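Local coordinates for protein PaxB (Photorhabdus luminescens, PDB 6EK4) that probably acts as one component of a two-component alpha-helical pore-forming toxin of the YaxAB type, at residues I17-L22 against A344-S349; R124-E129 against N310-Q315; L132-I137 against K304-W309. All coordinates share one frame; numbering follows the deposited sequence.

All three contacts belong to the helical bundle of an elongated, mostly helical chain and lie on the same side of its centre. Contact 1 closes the longest loop, bringing the start of helix 19-35 to the end of helix 326-348. Contacts 2 and 3 fall between those segments in sequence and are successive levels of one antiparallel pair, helices 101-141 and 247-321, with centres about 10 Å apart. Contact 1 is centred about 16 Å from contact 3, which it touches through Ile17 and Leu22, and about 20 Å from contact 2 without touching it. Thus segments near both chain ends pack on the bundle, whose elongated helical build is consistent with an alpha-helical pore-forming toxin.

Contact 1: I17-L22 against A344-S349; sequences INVKTL and ALQYHS
Gln346, near the C-terminal end of helix 326-348, grips the backbone just where helix 19-35 begins, so the contact combines a helix N-cap with a side-chain amide that bridges two peptide groups. The polar part rests on that amide. Gln346 NE2 donates to Ile17 O (3.0 Å, N-H...O 163°), lying nearly in line with the carbonyl bond, and the acceptor sits in the amide plane of Gln346. Gln346 OE1 accepts from Val19 N at 3.0 Å, with the donor tilted 29° from the carbonyl plane. The chain of Gln346 runs extended beyond CG (chi2 -176°), which carries the amide across to the other segment; Asp342 OD1 gives NE2 a second partner. Asn18 completes the cap: its OD1 accepts weak bonds from Lys20 N and Thr21 N, so the first three amides of the helix, Val19 to Thr21, are all met by side-chain oxygens.

The apolar part is Val19 against Tyr347. CG2 of Val19 stands over the centre of the Tyr347 ring, 3.8 Å from its centroid, as a CH-pi contact, while CG1 lies beside the phenol oxygen. Leu343 and Met350 also touch Val19. The Tyr347 side chain meets Ala61, Arg62 and Val65 of helix 42-73, so the same ring ties the end of helix 326-348 to a third helix. At the ring edge, in its plane, a water lies 2.7 Å from Tyr347 OH and gives a weak bond to Val19 O.

Contact 2: R124-E129 against N310-Q315; sequences RSLRKE and NIFAKQ
The antiparallel helix pair 101-141 and 247-321 meets here through Leu126 and Arg127 on one side and Asn310, Phe312 and Ala313 on the other. The segment axes approach to 8.6 Å, with 158° between their N-to-C directions, and Leu126 CA comes within 5.9 Å of Ala313 CA, a close approach that the small alanine side chain permits. Both methyls of Leu126 rest against Phe312 CB from one side, CD1 at 3.7 Å and CD2 at 3.8 Å, while the ring turns away from there, its CD2 still touching Leu126 CD2.

A bend at the second torsion of Arg127 (chi2 -83°) lays the guanidinium over Ala313, whose CB meets one face 3.6 Å from Arg127 NE. Asn310 OD1 comes to the guanidinium edge, near its plane, but at 3.6 Å from Arg127 NE this is an electrostatic approach and no hydrogen bond.

Around the pair, Leu126 also packs on Leu68 of helix 42-73, and the Phe312 ring meets Phe339 of helix 326-348 and Tyr14 of the N-terminal segment, so helices 42-73 and 326-348 both pack against the Leu126 and Phe312 side of the pair.

Contact 3: L132-I137 against K304-W309; sequences LMASRI and KLEQAW
Glu306 reaches across from helix 247-321 to Ala134 and Ile137 of helix 101-141, while Met133 packs beside its stem and on Leu305. The two helices run antiparallel in the bundle; their segment axes are 9.3 Å apart at closest, and the angle between their N-to-C directions is 159°. Met133 and Glu306 are the nearest pair of backbones, with CA atoms 5.9 Å apart.

The apolar contacts centre on Met133. Bends at its second and third torsions (chi2 55°, chi3 67°) turn the thioether so that Met133 CE comes alongside the Leu305 methyl CD1 at 4.0 Å, and the CG of Met133 lies against the CB of Glu306 at 4.2 Å. Leu57 of helix 42-73 also touches Met133, and Ala61 of that helix touches Leu305, which brings a third helix to this side of the pair.

The polar group is the Glu306 carboxylate. Its chain is extended beyond CG, and this carries the carboxylate to the surface of the opposite helix. There Glu306 OE2 lies 3.4 Å from Ala134 CB and Glu306 OE1 3.4 Å from Ile137 CD1. Each oxygen therefore meets a methyl group, and no hydrogen bond or salt bridge joins the two segments.

The chemistry is thus van der Waals packing in which a charged side chain contributes its aliphatic stem: the extended chain holds the carboxylate at a partly exposed place with no polar partner across the two segments, so these are joined by van der Waals contact alone.

Contact 1: I17-L22 against A344-S349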
ATOM      1  N   ILE A  17      -5.380   7.863  22.471  1.00 79.13           N
ATOM      2  CA  ILE A  17      -5.547   8.096  21.038  1.00 76.59           C
ATOM      3  C   ILE A  17      -4.310   8.784  20.464  1.00 75.78           C
ATOM      4  O   ILE A  17      -3.831   9.776  21.012  1.00 75.45           O
ATOM      5  CB  ILE A  17      -6.793   8.965  20.748  1.00 75.34           C
ATOM      6  CG1 ILE A  17      -8.006   8.428  21.519  1.00 75.26           C
ATOM      7  CG2 ILE A  17      -7.087   9.003  19.251  1.00 74.20           C
ATOM      8  CD1 ILE A  17      -9.290   9.199  21.288  1.00 74.11           C
ATOM      9  N   ASN A  18      -3.800   8.237  19.363  1.00 75.01           N
ATOM     10  CA  ASN A  18      -2.701   8.841  18.618  1.00 74.97           C
ATOM     11  C   ASN A  18      -3.243   9.415  17.308  1.00 73.71           C
ATOM     12  O   ASN A  18      -3.487   8.678  16.351  1.00 73.26           O
ATOM     13  CB  ASN A  18      -1.605   7.800  18.349  1.00 75.57           C
ATOM     14  CG  ASN A  18      -0.290   8.424  17.907  1.00 75.58           C
ATOM     15  OD1 ASN A  18      -0.264   9.507  17.323  1.00 75.71           O
ATOM     16  ND2 ASN A  18       0.811   7.734  18.182  1.00 76.03           N
ATOM     17  N   VAL A  19      -3.441  10.730  17.277  1.00 73.55           N
ATOM     18  CA  VAL A  19      -3.978  11.404  16.089  1.00 72.87           C
ATOM     19  C   VAL A  19      -2.967  11.510  14.940  1.00 73.26           C
ATOM     20  O   VAL A  19      -3.356  11.748  13.795  1.00 72.46           O
ATOM     21  CB  VAL A  19      -4.541  12.809  16.419  1.00 72.49           C
ATOM     22  CG1 VAL A  19      -5.772  12.689  17.305  1.00 72.02           C
ATOM     23  CG2 VAL A  19      -3.487  13.701  17.067  1.00 73.33           C
ATOM     24  N   LYS A  20      -1.680  11.341  15.248  1.00 74.79           N
ATOM     25  CA  LYS A  20      -0.639  11.285  14.217  1.00 75.41           C
ATOM     26  C   LYS A  20      -0.778  10.003  13.399  1.00 74.78           C
ATOM     27  O   LYS A  20      -0.718  10.036  12.171  1.00 74.69           O
ATOM     28  CB  LYS A  20       0.759  11.361  14.840  1.00 76.59           C
ATOM     29  CG  LYS A  20       1.871  11.612  13.832  1.00 77.19           C
ATOM     30  CD  LYS A  20       3.244  11.573  14.482  1.00 79.18           C
ATOM     31  CE  LYS A  20       4.334  11.940  13.490  1.00 80.19           C
ATOM     32  NZ  LYS A  20       5.694  11.588  13.986  1.00 81.98           N
ATOM     33  N   THR A  21      -0.964   8.881  14.089  1.00 74.75           N
ATOM     34  CA  THR A  21      -1.220   7.598  13.436  1.00 74.50           C
ATOM     35  C   THR A  21      -2.499   7.654  12.593  1.00 74.16           C
ATOM     36  O   THR A  21      -2.578   7.029  11.531  1.00 74.69           O
ATOM     37  CB  THR A  21      -1.337   6.464  14.476  1.00 74.64           C
ATOM     38  OG1 THR A  21      -0.129   6.394  15.243  1.00 75.34           O
ATOM     39  CG2 THR A  21      -1.581   5.119  13.802  1.00 74.50           C
ATOM     40  N   LEU A  22      -3.486   8.410  13.070  1.00 73.96           N
ATOM     41  CA  LEU A  22      -4.744   8.609  12.350  1.00 73.04           C
ATOM     42  C   LEU A  22      -4.511   9.431  11.083  1.00 72.55           C
ATOM     43  O   LEU A  22      -4.903   9.020   9.993  1.00 72.37           O
ATOM     44  CB  LEU A  22      -5.773   9.307  13.254  1.00 73.00           C
ATOM     45  CG  LEU A  22      -7.260   9.176  12.900  1.00 72.57           C
ATOM     46  CD1 LEU A  22      -8.113   9.741  14.026  1.00 72.40           C
ATOM     47  CD2 LEU A  22      -7.609   9.853  11.580  1.00 72.39           C
ATOM     48  N   ALA A 344      -4.760  18.393  21.293  1.00 72.04           N
ATOM     49  CA  ALA A 344      -4.284  19.625  20.662  1.00 72.49           C
ATOM     50  C   ALA A 344      -2.756  19.666  20.619  1.00 73.71           C
ATOM     51  O   ALA A 344      -2.172  20.152  19.648  1.00 74.53           O
ATOM     52  CB  ALA A 344      -4.822  20.841  21.399  1.00 72.99           C
ATOM     53  N   LEU A 345      -2.119  19.152  21.670  1.00 74.42           N
ATOM     54  CA  LEU A 345      -0.658  19.071  21.737  1.00 75.85           C
ATOM     55  C   LEU A 345      -0.089  18.170  20.639  1.00 75.63           C
ATOM     56  O   LEU A 345       0.991  18.440  20.111  1.00 76.65           O
ATOM     57  CB  LEU A 345      -0.213  18.565  23.116  1.00 77.07           C
ATOM     58  CG  LEU A 345       1.289  18.409  23.379  1.00 78.77           C
ATOM     59  CD1 LEU A 345       2.002  19.751  23.313  1.00 79.79           C
ATOM     60  CD2 LEU A 345       1.515  17.748  24.730  1.00 79.85           C
ATOM     61  N   GLN A 346      -0.813  17.103  20.306  1.00 74.69           N
ATOM     62  CA  GLN A 346      -0.406  16.198  19.232  1.00 74.34           C
ATOM     63  C   GLN A 346      -0.526  16.865  17.865  1.00 74.73           C
ATOM     64  O   GLN A 346       0.402  16.802  17.060  1.00 75.11           O
ATOM     65  CB  GLN A 346      -1.239  14.917  19.255  1.00 72.71           C
ATOM     66  CG  GLN A 346      -1.007  14.049  20.479  1.00 72.96           C
ATOM     67  CD  GLN A 346      -1.784  12.748  20.424  1.00 71.98           C
ATOM     68  OE1 GLN A 346      -1.768  12.047  19.414  1.00 71.50           O
ATOM     69  NE2 GLN A 346      -2.467  12.418  21.513  1.00 72.08           N
ATOM     70  N   TYR A 347      -1.671  17.497  17.611  1.00 75.57           N
ATOM     71  CA  TYR A 347      -1.901  18.217  16.353  1.00 76.52           C
ATOM     72  C   TYR A 347      -0.932  19.382  16.167  1.00 79.08           C
ATOM     73  O   TYR A 347      -0.435  19.610  15.063  1.00 79.70           O
ATOM     74  CB  TYR A 347      -3.342  18.740  16.269  1.00 75.41           C
ATOM     75  CG  TYR A 347      -4.377  17.678  15.961  1.00 73.80           C
ATOM     76  CD1 TYR A 347      -4.285  16.904  14.808  1.00 73.06           C
ATOM     77  CD2 TYR A 347      -5.459  17.462  16.809  1.00 73.50           C
ATOM     78  CE1 TYR A 347      -5.230  15.936  14.517  1.00 72.22           C
ATOM     79  CE2 TYR A 347      -6.410  16.495  16.525  1.00 72.55           C
ATOM     80  CZ  TYR A 347      -6.290  15.736  15.378  1.00 71.78           C
ATOM     81  OH  TYR A 347      -7.229  14.775  15.086  1.00 71.60           O
ATOM     82  N   HIS A 348      -0.672  20.115  17.247  1.00 81.65           N
ATOM     83  CA  HIS A 348       0.233  21.264  17.208  1.00 84.83           C
ATOM     84  C   HIS A 348       1.652  20.879  16.777  1.00 86.89           C
ATOM     85  O   HIS A 348       2.273  21.584  15.980  1.00 88.28           O
ATOM     86  CB  HIS A 348       0.271  21.955  18.575  1.00 86.21           C
ATOM     87  CG  HIS A 348       1.280  23.057  18.669  1.00 88.73           C
ATOM     88  ND1 HIS A 348       1.081  24.300  18.105  1.00 89.76           N
ATOM     89  CD2 HIS A 348       2.497  23.104  19.261  1.00 90.98           C
ATOM     90  CE1 HIS A 348       2.133  25.063  18.346  1.00 92.05           C
ATOM     91  NE2 HIS A 348       3.005  24.361  19.046  1.00 92.78           N
ATOM     92  N   SER A 349       2.153  19.761  17.300  1.00 88.13           N
ATOM     93  CA  SER A 349       3.527  19.321  17.043  1.00 90.59           C
ATOM     94  C   SER A 349       3.603  18.152  16.056  1.00 90.82           C
ATOM     95  O   SER A 349       4.555  17.368  16.090  1.00 92.09           O
ATOM     96  CB  SER A 349       4.196  18.932  18.366  1.00 92.08           C
ATOM     97  OG  SER A 349       3.547  17.821  18.960  1.00 91.04           O
TER
HETATM   98  O   HOH W   1      -6.528  12.961  13.211  1.00 62.23           O

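Contact 2: R124-E129 against N310-Q315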
ATOM      1  N   ARG A 124     -24.972  17.577  24.552  1.00 74.11           N
ATOM      2  CA  ARG A 124     -25.460  17.619  23.170  1.00 75.26           C
ATOM      3  C   ARG A 124     -24.331  17.910  22.179  1.00 75.51           C
ATOM      4  O   ARG A 124     -24.342  17.395  21.060  1.00 75.85           O
ATOM      5  CB  ARG A 124     -26.581  18.651  23.008  1.00 75.58           C
ATOM      6  CG  ARG A 124     -27.916  18.204  23.584  1.00 76.50           C
ATOM      7  CD  ARG A 124     -29.061  19.053  23.059  1.00 77.28           C
ATOM      8  NE  ARG A 124     -28.876  20.473  23.358  1.00 77.98           N
ATOM      9  CZ  ARG A 124     -29.127  21.051  24.534  1.00 78.14           C
ATOM     10  NH1 ARG A 124     -29.579  20.344  25.566  1.00 78.64           N
ATOM     11  NH2 ARG A 124     -28.917  22.356  24.682  1.00 78.24           N
ATOM     12  N   SER A 125     -23.366  18.730  22.591  1.00 75.59           N
ATOM     13  CA  SER A 125     -22.185  19.005  21.770  1.00 75.99           C
ATOM     14  C   SER A 125     -21.294  17.770  21.629  1.00 76.38           C
ATOM     15  O   SER A 125     -20.784  17.496  20.544  1.00 76.71           O
ATOM     16  CB  SER A 125     -21.372  20.167  22.346  1.00 75.96           C
ATOM     17  OG  SER A 125     -22.048  21.396  22.161  1.00 76.91           O
ATOM     18  N   LEU A 126     -21.109  17.036  22.724  1.00 77.03           N
ATOM     19  CA  LEU A 126     -20.317  15.804  22.703  1.00 77.66           C
ATOM     20  C   LEU A 126     -20.993  14.717  21.865  1.00 78.78           C
ATOM     21  O   LEU A 126     -20.326  14.005  21.110  1.00 78.76           O
ATOM     22  CB  LEU A 126     -20.067  15.291  24.126  1.00 77.96           C
ATOM     23  CG  LEU A 126     -19.056  16.088  24.958  1.00 77.91           C
ATOM     24  CD1 LEU A 126     -19.254  15.834  26.445  1.00 78.61           C
ATOM     25  CD2 LEU A 126     -17.630  15.754  24.542  1.00 77.96           C
ATOM     26  N   ARG A 127     -22.312  14.596  22.002  1.00 79.50           N
ATOM     27  CA  ARG A 127     -23.093  13.641  21.212  1.00 80.70           C
ATOM     28  C   ARG A 127     -23.079  13.998  19.723  1.00 79.89           C
ATOM     29  O   ARG A 127     -23.037  13.113  18.867  1.00 80.17           O
ATOM     30  CB  ARG A 127     -24.535  13.576  21.722  1.00 82.47           C
ATOM     31  CG  ARG A 127     -24.681  12.881  23.067  1.00 84.30           C
ATOM     32  CD  ARG A 127     -24.730  11.367  22.914  1.00 86.35           C
ATOM     33  NE  ARG A 127     -24.383  10.668  24.151  1.00 87.84           N
ATOM     34  CZ  ARG A 127     -25.178  10.542  25.214  1.00 89.66           C
ATOM     35  NH1 ARG A 127     -26.398  11.073  25.228  1.00 90.60           N
ATOM     36  NH2 ARG A 127     -24.744   9.877  26.280  1.00 91.05           N
ATOM     37  N   LYS A 128     -23.115  15.296  19.429  1.00 78.61           N
ATOM     38  CA  LYS A 128     -23.044  15.795  18.054  1.00 77.92           C
ATOM     39  C   LYS A 128     -21.726  15.401  17.378  1.00 76.14           C
ATOM     40  O   LYS A 128     -21.714  15.055  16.196  1.00 75.33           O
ATOM     41  CB  LYS A 128     -23.235  17.321  18.041  1.00 78.99           C
ATOM     42  CG  LYS A 128     -23.093  17.989  16.678  1.00 80.28           C
ATOM     43  CD  LYS A 128     -21.719  18.616  16.492  1.00 80.95           C
ATOM     44  CE  LYS A 128     -21.483  19.029  15.047  1.00 81.82           C
ATOM     45  NZ  LYS A 128     -22.470  20.042  14.578  1.00 82.75           N
ATOM     46  N   GLU A 129     -20.629  15.452  18.130  1.00 74.97           N
ATOM     47  CA  GLU A 129     -19.313  15.054  17.620  1.00 74.09           C
ATOM     48  C   GLU A 129     -19.177  13.538  17.505  1.00 73.47           C
ATOM     49  O   GLU A 129     -18.498  13.042  16.607  1.00 73.62           O
ATOM     50  CB  GLU A 129     -18.196  15.604  18.514  1.00 73.97           C
ATOM     51  CG  GLU A 129     -18.094  17.122  18.524  1.00 74.45           C
ATOM     52  CD  GLU A 129     -17.770  17.711  17.162  1.00 74.97           C
ATOM     53  OE1 GLU A 129     -16.969  17.107  16.419  1.00 75.06           O
ATOM     54  OE2 GLU A 129     -18.317  18.785  16.836  1.00 75.68           O
ATOM     55  N   ASN A 310     -18.625   9.821  23.689  1.00 70.26           N
ATOM     56  CA  ASN A 310     -19.758   9.132  24.317  1.00 71.24           C
ATOM     57  C   ASN A 310     -19.500   8.822  25.794  1.00 72.18           C
ATOM     58  O   ASN A 310     -20.430   8.830  26.604  1.00 72.24           O
ATOM     59  CB  ASN A 310     -20.118   7.849  23.554  1.00 71.64           C
ATOM     60  CG  ASN A 310     -20.947   8.118  22.308  1.00 71.12           C
ATOM     61  OD1 ASN A 310     -21.745   9.055  22.262  1.00 70.33           O
ATOM     62  ND2 ASN A 310     -20.770   7.282  21.292  1.00 71.96           N
ATOM     63  N   ILE A 311     -18.242   8.549  26.135  1.00 72.71           N
ATOM     64  CA  ILE A 311     -17.826   8.406  27.532  1.00 73.36           C
ATOM     65  C   ILE A 311     -17.948   9.753  28.248  1.00 73.55           C
ATOM     66  O   ILE A 311     -18.514   9.831  29.339  1.00 73.85           O
ATOM     67  CB  ILE A 311     -16.381   7.866  27.648  1.00 73.53           C
ATOM     68  CG1 ILE A 311     -16.364   6.362  27.355  1.00 74.41           C
ATOM     69  CG2 ILE A 311     -15.800   8.130  29.035  1.00 74.42           C
ATOM     70  CD1 ILE A 311     -14.980   5.785  27.141  1.00 74.84           C
ATOM     71  N   PHE A 312     -17.413  10.800  27.623  1.00 73.31           N
ATOM     72  CA  PHE A 312     -17.492  12.167  28.151  1.00 73.31           C
ATOM     73  C   PHE A 312     -18.934  12.596  28.417  1.00 73.95           C
ATOM     74  O   PHE A 312     -19.221  13.228  29.434  1.00 73.92           O
ATOM     75  CB  PHE A 312     -16.851  13.156  27.165  1.00 72.86           C
ATOM     76  CG  PHE A 312     -15.350  13.270  27.278  1.00 73.02           C
ATOM     77  CD1 PHE A 312     -14.565  12.200  27.699  1.00 73.63           C
ATOM     78  CD2 PHE A 312     -14.719  14.457  26.928  1.00 72.56           C
ATOM     79  CE1 PHE A 312     -13.189  12.324  27.785  1.00 74.18           C
ATOM     80  CE2 PHE A 312     -13.344  14.584  27.012  1.00 72.77           C
ATOM     81  CZ  PHE A 312     -12.578  13.516  27.441  1.00 73.73           C
ATOM     82  N   ALA A 313     -19.833  12.251  27.497  1.00 75.06           N
ATOM     83  CA  ALA A 313     -21.244  12.627  27.605  1.00 75.90           C
ATOM     84  C   ALA A 313     -21.932  11.930  28.778  1.00 77.66           C
ATOM     85  O   ALA A 313     -22.570  12.582  29.604  1.00 78.87           O
ATOM     86  CB  ALA A 313     -21.973  12.309  26.307  1.00 75.64           C
ATOM     87  N   LYS A 314     -21.791  10.610  28.847  1.00 79.47           N
ATOM     88  CA  LYS A 314     -22.426   9.814  29.899  1.00 81.47           C
ATOM     89  C   LYS A 314     -21.818  10.079  31.281  1.00 81.29           C
ATOM     90  O   LYS A 314     -22.484   9.890  32.299  1.00 81.68           O
ATOM     91  CB  LYS A 314     -22.342   8.322  29.555  1.00 83.87           C
ATOM     92  CG  LYS A 314     -23.130   7.412  30.487  1.00 86.60           C
ATOM     93  CD  LYS A 314     -23.654   6.185  29.752  1.00 88.67           C
ATOM     94  CE  LYS A 314     -24.007   5.053  30.705  1.00 90.95           C
ATOM     95  NZ  LYS A 314     -22.811   4.242  31.071  1.00 91.68           N
ATOM     96  N   GLN A 315     -20.562  10.519  31.311  1.00 80.74           N
ATOM     97  CA  GLN A 315     -19.891  10.877  32.562  1.00 80.99           C
ATOM     98  C   GLN A 315     -20.519  12.131  33.173  1.00 81.32           C
ATOM     99  O   GLN A 315     -20.750  12.194  34.383  1.00 82.14           O
ATOM    100  CB  GLN A 315     -18.397  11.099  32.319  1.00 80.56           C
ATOM    101  CG  GLN A 315     -17.549  11.133  33.577  1.00 81.44           C
ATOM    102  CD  GLN A 315     -16.061  11.163  33.277  1.00 81.65           C
ATOM    103  OE1 GLN A 315     -15.637  11.661  32.232  1.00 80.26           O
ATOM    104  NE2 GLN A 315     -15.259  10.631  34.194  1.00 83.15           N
TER

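Contact 3: L132-I137 against K304-W309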
ATOM      1  N   LEU A 132     -21.269  12.512  14.472  1.00 72.63           N
ATOM      2  CA  LEU A 132     -20.544  12.964  13.285  1.00 71.95           C
ATOM      3  C   LEU A 132     -19.390  12.018  12.958  1.00 71.82           C
ATOM      4  O   LEU A 132     -19.250  11.578  11.818  1.00 72.30           O
ATOM      5  CB  LEU A 132     -20.021  14.390  13.489  1.00 71.54           C
ATOM      6  CG  LEU A 132     -19.146  15.001  12.387  1.00 71.63           C
ATOM      7  CD1 LEU A 132     -19.783  14.852  11.013  1.00 72.58           C
ATOM      8  CD2 LEU A 132     -18.867  16.465  12.691  1.00 71.29           C
ATOM      9  N   MET A 133     -18.574  11.703  13.962  1.00 71.12           N
ATOM     10  CA  MET A 133     -17.444  10.788  13.781  1.00 70.89           C
ATOM     11  C   MET A 133     -17.918   9.384  13.399  1.00 71.11           C
ATOM     12  O   MET A 133     -17.233   8.677  12.660  1.00 71.93           O
ATOM     13  CB  MET A 133     -16.585  10.733  15.053  1.00 70.89           C
ATOM     14  CG  MET A 133     -15.324   9.879  14.948  1.00 70.85           C
ATOM     15  SD  MET A 133     -14.227  10.316  13.580  1.00 70.85           S
ATOM     16  CE  MET A 133     -13.652  11.932  14.091  1.00 70.48           C
ATOM     17  N   ALA A 134     -19.088   8.992  13.902  1.00 71.04           N
ATOM     18  CA  ALA A 134     -19.693   7.708  13.543  1.00 71.32           C
ATOM     19  C   ALA A 134     -20.122   7.685  12.078  1.00 71.26           C
ATOM     20  O   ALA A 134     -19.993   6.659  11.410  1.00 72.03           O
ATOM     21  CB  ALA A 134     -20.884   7.413  14.442  1.00 71.99           C
ATOM     22  N   SER A 135     -20.632   8.814  11.587  1.00 70.58           N
ATOM     23  CA  SER A 135     -21.009   8.948  10.176  1.00 70.72           C
ATOM     24  C   SER A 135     -19.789   8.915   9.255  1.00 69.83           C
ATOM     25  O   SER A 135     -19.869   8.414   8.131  1.00 69.40           O
ATOM     26  CB  SER A 135     -21.796  10.240   9.940  1.00 70.29           C
ATOM     27  OG  SER A 135     -23.059  10.186  10.575  1.00 70.88           O
ATOM     28  N   ARG A 136     -18.670   9.455   9.734  1.00 68.90           N
ATOM     29  CA  ARG A 136     -17.417   9.436   8.981  1.00 68.85           C
ATOM     30  C   ARG A 136     -16.842   8.025   8.921  1.00 68.82           C
ATOM     31  O   ARG A 136     -16.395   7.577   7.864  1.00 68.92           O
ATOM     32  CB  ARG A 136     -16.394  10.390   9.606  1.00 68.81           C
ATOM     33  CG  ARG A 136     -16.799  11.854   9.561  1.00 69.27           C
ATOM     34  CD  ARG A 136     -16.639  12.447   8.172  1.00 69.88           C
ATOM     35  NE  ARG A 136     -17.496  13.615   7.976  1.00 71.45           N
ATOM     36  CZ  ARG A 136     -18.788  13.571   7.653  1.00 72.70           C
ATOM     37  NH1 ARG A 136     -19.415  12.408   7.478  1.00 72.84           N
ATOM     38  NH2 ARG A 136     -19.465  14.705   7.504  1.00 73.48           N
ATOM     39  N   ILE A 137     -16.855   7.338  10.063  1.00 68.96           N
ATOM     40  CA  ILE A 137     -16.402   5.946  10.154  1.00 68.84           C
ATOM     41  C   ILE A 137     -17.212   5.043   9.220  1.00 69.23           C
ATOM     42  O   ILE A 137     -16.658   4.157   8.570  1.00 69.37           O
ATOM     43  CB  ILE A 137     -16.484   5.423  11.611  1.00 68.73           C
ATOM     44  CG1 ILE A 137     -15.387   6.070  12.464  1.00 68.21           C
ATOM     45  CG2 ILE A 137     -16.351   3.904  11.668  1.00 69.18           C
ATOM     46  CD1 ILE A 137     -15.634   5.988  13.957  1.00 68.72           C
ATOM     47  N   LYS A 304     -11.920   5.363  18.693  1.00 70.56           N
ATOM     48  CA  LYS A 304     -11.584   5.805  20.046  1.00 71.69           C
ATOM     49  C   LYS A 304     -12.017   7.251  20.315  1.00 71.82           C
ATOM     50  O   LYS A 304     -12.302   7.609  21.458  1.00 72.78           O
ATOM     51  CB  LYS A 304     -10.084   5.642  20.313  1.00 72.12           C
ATOM     52  CG  LYS A 304      -9.638   4.194  20.462  1.00 73.20           C
ATOM     53  CD  LYS A 304      -8.123   4.081  20.555  1.00 73.79           C
ATOM     54  CE  LYS A 304      -7.672   2.629  20.597  1.00 74.67           C
ATOM     55  NZ  LYS A 304      -6.200   2.502  20.784  1.00 74.91           N
ATOM     56  N   LEU A 305     -12.060   8.075  19.268  1.00 71.51           N
ATOM     57  CA  LEU A 305     -12.578   9.442  19.383  1.00 71.02           C
ATOM     58  C   LEU A 305     -14.086   9.427  19.635  1.00 71.41           C
ATOM     59  O   LEU A 305     -14.581  10.132  20.513  1.00 71.59           O
ATOM     60  CB  LEU A 305     -12.267  10.255  18.121  1.00 70.50           C
ATOM     61  CG  LEU A 305     -10.798  10.613  17.884  1.00 70.13           C
ATOM     62  CD1 LEU A 305     -10.578  11.037  16.440  1.00 69.80           C
ATOM     63  CD2 LEU A 305     -10.342  11.710  18.835  1.00 70.24           C
ATOM     64  N   GLU A 306     -14.805   8.619  18.858  1.00 72.22           N
ATOM     65  CA  GLU A 306     -16.242   8.416  19.056  1.00 73.64           C
ATOM     66  C   GLU A 306     -16.524   7.891  20.465  1.00 74.50           C
ATOM     67  O   GLU A 306     -17.446   8.357  21.139  1.00 74.68           O
ATOM     68  CB  GLU A 306     -16.786   7.427  18.019  1.00 74.97           C
ATOM     69  CG  GLU A 306     -18.302   7.265  18.030  1.00 76.48           C
ATOM     70  CD  GLU A 306     -18.784   6.095  17.187  1.00 78.41           C
ATOM     71  OE1 GLU A 306     -17.981   5.529  16.412  1.00 79.15           O
ATOM     72  OE2 GLU A 306     -19.976   5.740  17.300  1.00 80.42           O
ATOM     73  N   GLN A 307     -15.727   6.916  20.895  1.00 74.92           N
ATOM     74  CA  GLN A 307     -15.860   6.325  22.225  1.00 75.90           C
ATOM     75  C   GLN A 307     -15.612   7.363  23.317  1.00 74.65           C
ATOM     76  O   GLN A 307     -16.360   7.433  24.291  1.00 74.96           O
ATOM     77  CB  GLN A 307     -14.887   5.150  22.381  1.00 77.40           C
ATOM     78  CG  GLN A 307     -15.063   4.344  23.660  1.00 79.02           C
ATOM     79  CD  GLN A 307     -14.082   3.191  23.771  1.00 80.66           C
ATOM     80  OE1 GLN A 307     -13.543   2.716  22.770  1.00 81.64           O
ATOM     81  NE2 GLN A 307     -13.843   2.732  24.995  1.00 82.24           N
ATOM     82  N   ALA A 308     -14.564   8.167  23.143  1.00 73.19           N
ATOM     83  CA  ALA A 308     -14.209   9.206  24.109  1.00 72.37           C
ATOM     84  C   ALA A 308     -15.352  10.194  24.343  1.00 71.43           C
ATOM     85  O   ALA A 308     -15.668  10.517  25.487  1.00 70.96           O
ATOM     86  CB  ALA A 308     -12.959   9.947  23.652  1.00 71.80           C
ATOM     87  N   TRP A 309     -15.977  10.658  23.263  1.00 70.15           N
ATOM     88  CA  TRP A 309     -17.045  11.657  23.374  1.00 69.29           C
ATOM     89  C   TRP A 309     -18.310  11.074  24.007  1.00 69.61           C
ATOM     90  O   TRP A 309     -18.988  11.759  24.774  1.00 69.94           O
ATOM     91  CB  TRP A 309     -17.377  12.293  22.014  1.00 67.98           C
ATOM     92  CG  TRP A 309     -16.186  12.759  21.201  1.00 66.49           C
ATOM     93  CD1 TRP A 309     -16.082  12.745  19.840  1.00 65.80           C
ATOM     94  CD2 TRP A 309     -14.942  13.287  21.690  1.00 66.09           C
ATOM     95  NE1 TRP A 309     -14.862  13.235  19.450  1.00 65.33           N
ATOM     96  CE2 TRP A 309     -14.141  13.573  20.564  1.00 65.60           C
ATOM     97  CE3 TRP A 309     -14.426  13.548  22.967  1.00 66.40           C
ATOM     98  CZ2 TRP A 309     -12.857  14.107  20.674  1.00 65.75           C
ATOM     99  CZ3 TRP A 309     -13.147  14.078  23.074  1.00 66.30           C
ATOM    100  CH2 TRP A 309     -12.379  14.352  21.934  1.00 66.09           C
TER